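Local coordinates for CLIP-associating protein 2 (Mus musculus, PDB 3WOZ) that contributes to the control of microtubule dynamics through its TOG domains, HEAT-repeat modules that probably bind tubulin, at residues S16-W19 with S20-K23; K61-S64 with M65-T69; K184-D187 with V188-A192. One frame throughout, in Å; residues are numbered along the deposited sequence. Where two conformers were deposited one is given.

Contact 1 of 3, residues S16-W19 with S20-K23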
ATOM      1  N   SER A  16      22.192   9.648  -6.820  1.00 54.50           N
ATOM      2  CA  SER A  16      23.471   9.153  -7.330  1.00 54.85           C
ATOM      3  C   SER A  16      23.425   7.682  -7.727  1.00 55.09           C
ATOM      4  O   SER A  16      22.762   6.875  -7.080  1.00 55.07           O
ATOM      5  CB  SER A  16      24.578   9.362  -6.295  1.00 54.74           C
ATOM      6  OG  SER A  16      25.805   8.811  -6.742  1.00 54.59           O
ATOM      7  N   SER A  17      24.149   7.342  -8.793  1.00 55.33           N
ATOM      8  CA  SER A  17      24.269   5.958  -9.232  1.00 55.59           C
ATOM      9  C   SER A  17      25.234   5.182  -8.332  1.00 55.60           C
ATOM     10  O   SER A  17      25.343   3.961  -8.439  1.00 55.76           O
ATOM     11  CB  SER A  17      24.713   5.890 -10.698  1.00 55.61           C
ATOM     12  OG  SER A  17      26.067   6.284 -10.839  1.00 56.46           O
ATOM     13  N   ASN A  18      25.924   5.906  -7.450  1.00 55.61           N
ATOM     14  CA  ASN A  18      26.824   5.316  -6.457  1.00 55.69           C
ATOM     15  C   ASN A  18      26.121   5.086  -5.116  1.00 55.55           C
ATOM     16  O   ASN A  18      25.569   6.023  -4.529  1.00 55.35           O
ATOM     17  CB  ASN A  18      28.053   6.214  -6.265  1.00 55.86           C
ATOM     18  CG  ASN A  18      29.021   5.678  -5.221  1.00 56.37           C
ATOM     19  OD1 ASN A  18      29.046   4.482  -4.927  1.00 57.61           O
ATOM     20  ND2 ASN A  18      29.830   6.565  -4.664  1.00 57.22           N
ATOM     21  N   TRP A  19      26.168   3.842  -4.632  1.00 55.27           N
ATOM     22  CA  TRP A  19      25.459   3.447  -3.406  1.00 55.19           C
ATOM     23  C   TRP A  19      25.917   4.200  -2.152  1.00 55.09           C
ATOM     24  O   TRP A  19      25.100   4.554  -1.298  1.00 55.06           O
ATOM     25  CB  TRP A  19      25.523   1.925  -3.183  1.00 55.01           C
ATOM     26  CG  TRP A  19      26.815   1.419  -2.591  1.00 55.01           C
ATOM     27  CD1 TRP A  19      27.878   0.893  -3.272  1.00 54.89           C
ATOM     28  CD2 TRP A  19      27.171   1.384  -1.201  1.00 54.76           C
ATOM     29  NE1 TRP A  19      28.876   0.540  -2.392  1.00 54.88           N
ATOM     30  CE2 TRP A  19      28.468   0.829  -1.115  1.00 55.06           C
ATOM     31  CE3 TRP A  19      26.524   1.772  -0.019  1.00 54.97           C
ATOM     32  CZ2 TRP A  19      29.131   0.651   0.106  1.00 55.13           C
ATOM     33  CZ3 TRP A  19      27.185   1.597   1.196  1.00 55.28           C
ATOM     34  CH2 TRP A  19      28.474   1.039   1.247  1.00 55.08           C
ATOM     35  N   SER A  20      27.224   4.429  -2.050  1.00 55.04           N
ATOM     36  CA  SER A  20      27.819   5.117  -0.904  1.00 55.02           C
ATOM     37  C   SER A  20      27.282   6.544  -0.795  1.00 54.86           C
ATOM     38  O   SER A  20      27.045   7.054   0.303  1.00 54.80           O
ATOM     39  CB  SER A  20      29.342   5.131  -1.042  1.00 55.07           C
ATOM     40  OG  SER A  20      29.966   5.444   0.189  1.00 55.72           O
ATOM     41  N   GLU A  21      27.080   7.166  -1.954  1.00 54.71           N
ATOM     42  CA  GLU A  21      26.548   8.515  -2.051  1.00 54.86           C
ATOM     43  C   GLU A  21      25.055   8.553  -1.731  1.00 54.43           C
ATOM     44  O   GLU A  21      24.584   9.494  -1.095  1.00 54.50           O
ATOM     45  CB  GLU A  21      26.820   9.079  -3.442  1.00 55.04           C
ATOM     46  CG  GLU A  21      28.283   9.421  -3.688  1.00 56.74           C
ATOM     47  CD  GLU A  21      28.537  10.911  -3.679  1.00 59.01           C
ATOM     48  OE1 GLU A  21      28.261  11.556  -4.717  1.00 60.06           O
ATOM     49  OE2 GLU A  21      29.010  11.437  -2.644  1.00 60.13           O
ATOM     50  N   ARG A  22      24.323   7.527  -2.163  1.00 53.96           N
ATOM     51  CA  ARG A  22      22.903   7.395  -1.821  1.00 53.42           C
ATOM     52  C   ARG A  22      22.710   7.237  -0.315  1.00 53.32           C
ATOM     53  O   ARG A  22      21.795   7.820   0.263  1.00 53.05           O
ATOM     54  CB  ARG A  22      22.257   6.230  -2.574  1.00 53.19           C
ATOM     55  CG  ARG A  22      22.118   6.467  -4.069  1.00 52.43           C
ATOM     56  CD  ARG A  22      21.128   5.509  -4.729  1.00 51.21           C
ATOM     57  NE  ARG A  22      21.447   4.099  -4.501  1.00 51.14           N
ATOM     58  CZ  ARG A  22      22.293   3.375  -5.232  1.00 51.22           C
ATOM     59  NH1 ARG A  22      22.940   3.911  -6.262  1.00 50.92           N
ATOM     60  NH2 ARG A  22      22.496   2.101  -4.927  1.00 50.63           N
ATOM     61  N   LYS A  23      23.588   6.451   0.307  1.00 53.41           N
ATOM     62  CA  LYS A  23      23.596   6.262   1.755  1.00 53.51           C
ATOM     63  C   LYS A  23      23.808   7.595   2.478  1.00 53.48           C
ATOM     64  O   LYS A  23      23.068   7.933   3.409  1.00 53.44           O
ATOM     65  CB  LYS A  23      24.688   5.257   2.141  1.00 53.69           C
ATOM     66  CG  LYS A  23      24.982   5.160   3.630  1.00 54.61           C
ATOM     67  CD  LYS A  23      26.184   4.261   3.899  1.00 56.49           C
ATOM     68  CE  LYS A  23      26.606   4.324   5.364  1.00 57.83           C
ATOM     69  NZ  LYS A  23      27.705   3.360   5.670  1.00 58.80           N
TER
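The carbonyl oxygen of Asn-18 takes two backbone N-H groups of the helix that starts here. Arg-22 N donates to Asn-18 O at 3.1 Å. Glu-21 N adds a weak, strongly bent bond to the same oxygen. Asn-18 is the N-cap of helix 19-34. Its side chain helps too: CG lies anti to the backbone N (chi1 179°), and Asn-18 OD1 accepts a weak 3.4 Å bond from Ser-20 N. The amide nitrogen ND2 rests against Glu-21 CG.

Just before the cap, Ser-16 forms an ST turn. Ser-16 OG accepts from Asn-18 N at 3.0 Å, and the same oxygen packs against Glu-21 CB. Ser-16 O is taken by Arg-22. The Arg-22 chain bends at chi3 (-56°), which turns the guanidinium back toward the loop. Arg-22 NH1 then donates an almost straight bond of 3.1 Å to Ser-16 O, which lies in the guanidinium plane. Ser-17 O is also near Arg-22 NH1, at 3.2 Å. One guanidinium face lies over Trp-19 CA, and Arg-22 NH2 touches Trp-19 CB. Arg-22 NE makes a salt bridge with Asp-57, outside the two segments.

The Trp-19 ring lies back over the start of the helix, with Ser-20 N and CB beneath one face. The Lys-23 chain runs alongside Trp-19, pointing the same way, and Lys-23 CD meets Trp-19 CZ3 at 3.9 Å. Trp-19 also stacks with His-59 and touches Val-62, so this first helical turn leans on helix 60-77.

Arg-22 therefore links the loop carbonyl of Ser-16 with the carboxylate of Asp-57. Together they should limit rotation of the guanidinium. The Asp-57 carboxylate probably stabilises the positive charge of this buried arginine.

Contact 2 of 3, residues K61-S64 with M65-T69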
ATOM      1  N   LYS A  61      21.658  -2.202   1.810  1.00 41.38           N
ATOM      2  CA  LYS A  61      21.798  -1.239   2.907  1.00 41.27           C
ATOM      3  C   LYS A  61      21.067   0.057   2.573  1.00 40.69           C
ATOM      4  O   LYS A  61      20.346   0.597   3.406  1.00 40.52           O
ATOM      5  CB  LYS A  61      23.280  -0.980   3.223  1.00 41.63           C
ATOM      6  CG  LYS A  61      23.566   0.119   4.252  1.00 43.18           C
ATOM      7  CD  LYS A  61      23.035  -0.237   5.643  1.00 46.24           C
ATOM      8  CE  LYS A  61      23.500   0.771   6.685  1.00 47.19           C
ATOM      9  NZ  LYS A  61      22.729   0.648   7.952  1.00 48.14           N
ATOM     10  N   VAL A  62      21.247   0.531   1.344  1.00 40.17           N
ATOM     11  CA  VAL A  62      20.573   1.737   0.870  1.00 39.87           C
ATOM     12  C   VAL A  62      19.054   1.564   0.956  1.00 39.51           C
ATOM     13  O   VAL A  62      18.354   2.452   1.451  1.00 39.16           O
ATOM     14  CB  VAL A  62      20.998   2.106  -0.573  1.00 39.68           C
ATOM     15  CG1 VAL A  62      20.256   3.344  -1.057  1.00 40.38           C
ATOM     16  CG2 VAL A  62      22.511   2.338  -0.648  1.00 39.83           C
ATOM     17  N   PHE A  63      18.565   0.409   0.500  1.00 39.27           N
ATOM     18  CA  PHE A  63      17.129   0.126   0.454  1.00 39.37           C
ATOM     19  C   PHE A  63      16.499   0.078   1.848  1.00 39.48           C
ATOM     20  O   PHE A  63      15.434   0.647   2.063  1.00 39.60           O
ATOM     21  CB  PHE A  63      16.845  -1.165  -0.333  1.00 39.09           C
ATOM     22  CG  PHE A  63      15.381  -1.520  -0.425  1.00 38.49           C
ATOM     23  CD1 PHE A  63      14.865  -2.584   0.308  1.00 38.34           C
ATOM     24  CD2 PHE A  63      14.517  -0.784  -1.235  1.00 38.15           C
ATOM     25  CE1 PHE A  63      13.515  -2.924   0.231  1.00 38.41           C
ATOM     26  CE2 PHE A  63      13.165  -1.110  -1.319  1.00 37.98           C
ATOM     27  CZ  PHE A  63      12.661  -2.186  -0.584  1.00 38.40           C
ATOM     28  N   SER A  64      17.162  -0.595   2.784  1.00 39.83           N
ATOM     29  CA  SER A  64      16.711  -0.642   4.175  1.00 40.37           C
ATOM     30  C   SER A  64      16.714   0.728   4.847  1.00 40.50           C
ATOM     31  O   SER A  64      15.800   1.045   5.608  1.00 40.51           O
ATOM     32  CB  SER A  64      17.535  -1.637   4.985  1.00 40.25           C
ATOM     33  OG  SER A  64      16.987  -2.932   4.851  1.00 41.52           O
HETATM   34  N   MSE A  65      17.739   1.530   4.562  1.00 40.70           N
HETATM   35  CA  MSE A  65      17.797   2.917   5.031  1.00 41.30           C
HETATM   36  C   MSE A  65      16.686   3.782   4.426  1.00 40.15           C
HETATM   37  O   MSE A  65      16.160   4.682   5.087  1.00 39.68           O
HETATM   38  CB  MSE A  65      19.143   3.542   4.687  1.00 42.14           C
HETATM   39  CG  MSE A  65      20.315   3.046   5.507  1.00 46.69           C
HETATM   40 SE   MSE A  65      21.920   3.957   4.881  1.00 61.49          SE
HETATM   41  CE  MSE A  65      21.404   5.781   5.361  1.00 53.77           C
ATOM     42  N   PHE A  66      16.362   3.514   3.160  1.00 39.08           N
ATOM     43  CA  PHE A  66      15.275   4.194   2.454  1.00 38.24           C
ATOM     44  C   PHE A  66      13.933   3.911   3.127  1.00 37.88           C
ATOM     45  O   PHE A  66      13.175   4.835   3.415  1.00 37.20           O
ATOM     46  CB  PHE A  66      15.270   3.791   0.969  1.00 38.06           C
ATOM     47  CG  PHE A  66      13.918   3.868   0.301  1.00 37.88           C
ATOM     48  CD1 PHE A  66      13.292   5.095   0.074  1.00 37.99           C
ATOM     49  CD2 PHE A  66      13.282   2.704  -0.131  1.00 38.15           C
ATOM     50  CE1 PHE A  66      12.045   5.157  -0.557  1.00 38.10           C
ATOM     51  CE2 PHE A  66      12.037   2.753  -0.768  1.00 38.04           C
ATOM     52  CZ  PHE A  66      11.414   3.981  -0.978  1.00 38.11           C
ATOM     53  N   LEU A  67      13.657   2.634   3.388  1.00 37.80           N
ATOM     54  CA  LEU A  67      12.449   2.227   4.113  1.00 37.88           C
ATOM     55  C   LEU A  67      12.295   2.912   5.472  1.00 38.34           C
ATOM     56  O   LEU A  67      11.184   3.266   5.863  1.00 38.09           O
ATOM     57  CB  LEU A  67      12.409   0.710   4.300  1.00 37.63           C
ATOM     58  CG  LEU A  67      12.165  -0.138   3.052  1.00 37.53           C
ATOM     59  CD1 LEU A  67      12.262  -1.605   3.424  1.00 35.78           C
ATOM     60  CD2 LEU A  67      10.806   0.187   2.385  1.00 36.39           C
ATOM     61  N   GLU A  68      13.410   3.091   6.181  1.00 38.85           N
ATOM     62  CA  GLU A  68      13.403   3.769   7.481  1.00 40.03           C
ATOM     63  C   GLU A  68      13.140   5.263   7.351  1.00 39.70           C
ATOM     64  O   GLU A  68      12.477   5.852   8.195  1.00 40.20           O
ATOM     65  CB  GLU A  68      14.721   3.547   8.224  1.00 39.97           C
ATOM     66  CG  GLU A  68      14.879   2.146   8.766  1.00 42.86           C
ATOM     67  CD  GLU A  68      16.281   1.855   9.271  1.00 46.26           C
ATOM     68  OE1 GLU A  68      17.262   2.222   8.586  1.00 47.85           O
ATOM     69  OE2 GLU A  68      16.398   1.242  10.353  1.00 48.62           O
ATOM     70  N   THR A  69      13.681   5.867   6.301  1.00 39.74           N
ATOM     71  CA  THR A  69      13.499   7.291   6.034  1.00 39.85           C
ATOM     72  C   THR A  69      12.046   7.606   5.655  1.00 39.86           C
ATOM     73  O   THR A  69      11.545   8.689   5.959  1.00 39.70           O
ATOM     74  CB  THR A  69      14.453   7.766   4.915  1.00 39.87           C
ATOM     75  OG1 THR A  69      15.762   7.246   5.159  1.00 39.30           O
ATOM     76  CG2 THR A  69      14.531   9.294   4.858  1.00 39.90           C
TER
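Phe-63 and Leu-67 meet one helical turn apart through different chi1 settings. Phe-63 holds CG anti to its backbone N (chi1 -180°), which brings the far end of the ring close to Leu-67. Leu-67 has CG anti to the carbonyl carbon (chi1 -70°). Its CG lies over one face of the Phe-63 ring, offset toward the rim, and Leu-67 CD1 approaches CE1 of Phe-63 at 3.7 Å. Phe-66 meets the same ring obliquely. The planes are 44° apart, and the nearest carbons are CD2 of Phe-63 and CD2 of Phe-66, at 3.9 Å.

Both segments belong to helix 60-77 of a HEAT-repeat TOG domain. Phe-66 also makes edge-to-face contacts with Phe-51 and Phe-55, while Leu-67 touches helices 85-96 and 102-118. Regular i to i+4 bonds run beneath the side chains, from Met-65 N to Lys-61 O (3.0 Å) through Glu-68 N to Ser-64 O (3.2 Å).

On another side of the helix is Met-65, a selenomethionine. Met-65 CG lies 3.2 Å from Lys-61 O, and Met-65 SE 4.0 Å from Lys-61 CE. The Met-65 side chain then packs on Leu-26 and Leu-27 of helix 19-34.

Contact 3 of 3, residues K184-D187 with V188-A192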
ATOM      1  N   LYS A 184      -3.746 -22.965  -4.243  1.00 64.57           N
ATOM      2  CA  LYS A 184      -2.295 -22.827  -4.105  1.00 64.31           C
ATOM      3  C   LYS A 184      -1.864 -22.218  -2.770  1.00 63.94           C
ATOM      4  O   LYS A 184      -0.722 -22.399  -2.342  1.00 64.07           O
ATOM      5  CB  LYS A 184      -1.720 -22.012  -5.267  1.00 64.44           C
ATOM      6  CG  LYS A 184      -1.701 -22.757  -6.599  1.00 65.21           C
ATOM      7  CD  LYS A 184      -1.184 -21.887  -7.747  1.00 66.25           C
ATOM      8  CE  LYS A 184      -2.273 -20.977  -8.317  1.00 66.89           C
ATOM      9  NZ  LYS A 184      -3.398 -21.745  -8.933  1.00 67.44           N
ATOM     10  N   SER A 185      -2.774 -21.504  -2.111  1.00 63.32           N
ATOM     11  CA  SER A 185      -2.432 -20.810  -0.873  1.00 62.70           C
ATOM     12  C   SER A 185      -3.575 -20.743   0.136  1.00 62.17           C
ATOM     13  O   SER A 185      -4.610 -20.116  -0.110  1.00 62.06           O
ATOM     14  CB  SER A 185      -1.896 -19.404  -1.180  1.00 62.84           C
ATOM     15  OG  SER A 185      -1.636 -18.674   0.008  1.00 62.85           O
ATOM     16  N   SER A 186      -3.363 -21.394   1.276  1.00 61.57           N
ATOM     17  CA  SER A 186      -4.236 -21.259   2.437  1.00 60.89           C
ATOM     18  C   SER A 186      -4.217 -19.824   2.972  1.00 60.45           C
ATOM     19  O   SER A 186      -5.193 -19.360   3.562  1.00 60.36           O
ATOM     20  CB  SER A 186      -3.808 -22.238   3.533  1.00 60.96           C
ATOM     21  OG  SER A 186      -4.485 -21.983   4.752  1.00 60.87           O
ATOM     22  N   ASP A 187      -3.100 -19.131   2.758  1.00 59.90           N
ATOM     23  CA  ASP A 187      -2.947 -17.742   3.190  1.00 59.31           C
ATOM     24  C   ASP A 187      -3.838 -16.780   2.403  1.00 58.85           C
ATOM     25  O   ASP A 187      -4.463 -15.895   2.986  1.00 58.71           O
ATOM     26  CB  ASP A 187      -1.481 -17.311   3.128  1.00 59.32           C
ATOM     27  CG  ASP A 187      -0.632 -17.980   4.194  1.00 59.41           C
ATOM     28  OD1 ASP A 187      -1.166 -18.312   5.274  1.00 59.12           O
ATOM     29  OD2 ASP A 187       0.577 -18.168   3.953  1.00 60.02           O
ATOM     30  N   VAL A 188      -3.899 -16.961   1.087  1.00 58.28           N
ATOM     31  CA  VAL A 188      -4.851 -16.219   0.263  1.00 57.97           C
ATOM     32  C   VAL A 188      -6.281 -16.512   0.732  1.00 57.77           C
ATOM     33  O   VAL A 188      -7.054 -15.580   0.969  1.00 57.71           O
ATOM     34  CB  VAL A 188      -4.676 -16.523  -1.244  1.00 57.89           C
ATOM     35  CG1 VAL A 188      -5.680 -15.741  -2.065  1.00 58.03           C
ATOM     36  CG2 VAL A 188      -3.274 -16.165  -1.692  1.00 57.60           C
ATOM     37  N   ARG A 189      -6.595 -17.801   0.899  1.00 57.52           N
ATOM     38  CA  ARG A 189      -7.908 -18.254   1.357  0.50 57.40           C
ATOM     39  C   ARG A 189      -8.380 -17.486   2.597  1.00 57.46           C
ATOM     40  O   ARG A 189      -9.465 -16.901   2.601  1.00 57.41           O
ATOM     41  CB  ARG A 189      -7.867 -19.766   1.633  0.50 57.27           C
ATOM     42  CG  ARG A 189      -9.223 -20.440   1.746  0.50 56.84           C
ATOM     43  CD  ARG A 189      -9.114 -21.959   1.633  0.50 55.72           C
ATOM     44  NE  ARG A 189      -8.159 -22.368   0.604  0.50 54.83           N
ATOM     45  CZ  ARG A 189      -7.065 -23.087   0.842  0.50 53.87           C
ATOM     46  NH1 ARG A 189      -6.798 -23.495   2.074  0.50 53.53           N
ATOM     47  NH2 ARG A 189      -6.249 -23.412  -0.151  0.50 53.04           N
ATOM     48  N   LYS A 190      -7.558 -17.493   3.645  1.00 57.54           N
ATOM     49  CA  LYS A 190      -7.917 -16.841   4.904  1.00 57.69           C
ATOM     50  C   LYS A 190      -7.950 -15.317   4.785  1.00 57.45           C
ATOM     51  O   LYS A 190      -8.777 -14.659   5.429  1.00 57.54           O
ATOM     52  CB  LYS A 190      -6.983 -17.280   6.043  1.00 57.80           C
ATOM     53  CG  LYS A 190      -7.032 -18.779   6.370  1.00 59.13           C
ATOM     54  CD  LYS A 190      -8.418 -19.229   6.852  1.00 60.97           C
ATOM     55  CE  LYS A 190      -8.569 -20.744   6.773  1.00 61.94           C
ATOM     56  NZ  LYS A 190      -9.971 -21.182   7.035  1.00 62.80           N
ATOM     57  N   ALA A 191      -7.060 -14.766   3.961  1.00 57.03           N
ATOM     58  CA  ALA A 191      -6.982 -13.317   3.768  1.00 56.82           C
ATOM     59  C   ALA A 191      -8.190 -12.784   2.994  1.00 56.69           C
ATOM     60  O   ALA A 191      -8.730 -11.735   3.338  1.00 56.40           O
ATOM     61  CB  ALA A 191      -5.682 -12.934   3.074  1.00 56.76           C
ATOM     62  N   ALA A 192      -8.609 -13.518   1.964  1.00 56.62           N
ATOM     63  CA  ALA A 192      -9.770 -13.144   1.158  1.00 56.81           C
ATOM     64  C   ALA A 192     -11.062 -13.179   1.975  1.00 56.86           C
ATOM     65  O   ALA A 192     -11.867 -12.244   1.913  1.00 56.83           O
ATOM     66  CB  ALA A 192      -9.879 -14.034  -0.065  1.00 56.73           C
TER
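Val-188 N bonds to Ser-185 OG at 3.0 Å, a nearly straight contact that caps the N-terminus of helix 186-202. Ser-185 is the N-cap. Its OG lies anti to the backbone N (chi1 176°), beside the carbonyl carbon, and from there it reaches forward to the third residue on. The same oxygen lies against Val-188 CG2, and Ser-185 CB touches that methyl as well. The capping serine thus meets Val-188 through both a polar bond and an apolar contact.

Arg-189 comes next. Its backbone N donates to Ser-185 O at 3.2 Å. The side chain was modelled in two conformers, so its packing is tentative. In one of them it bends at chi3 (-41°) and turns back over the first residues of the helix. One face of the guanidinium then covers Ser-185 O and Ser-186 CA, with Arg-189 NH1 3.4 Å from Ser-186 CA. In that conformer Arg-189 NH2 donates to Glu-182 O in the preceding loop.

Lys-190 N bonds to Ser-186 O at 3.0 Å. Its CG rests near the same carbonyl oxygen, and the rest of the chain leads away. Ala-191 N donates to Asp-187 O, also at 3.0 Å, and Ala-191 CB touches this oxygen.

The inner side of this helical turn is apolar and faces two other helices. Val-188 packs on Val-145 of helix 141-155 and Trp-179 of helix 167-179. Ala-191 meets Leu-148 of helix 141-155, and Ala-192 meets Val-176 of helix 167-179.

How the contacts relate
Contacts 1 and 3 each contain the N-terminal start of a helix, whereas contact 2 lies within helix 60-77. Contact 1 is at the surface, contact 3 is partly buried and contact 2 is buried. The chemistry follows: the two helix starts use capping side chains and, in contact 3 for one conformer, a folded-back arginine, while contact 2 relies on aromatic and aliphatic packing. The caps differ, with a weak asparagine bond in contact 1 and a nearly straight serine bond in contact 3. Contacts 1 and 2 touch directly and join helices 19-34 and 60-77, with Met-65 CE against Lys-23 O. Contact 3 stands apart, its centre about 30 Å from that of contact 2.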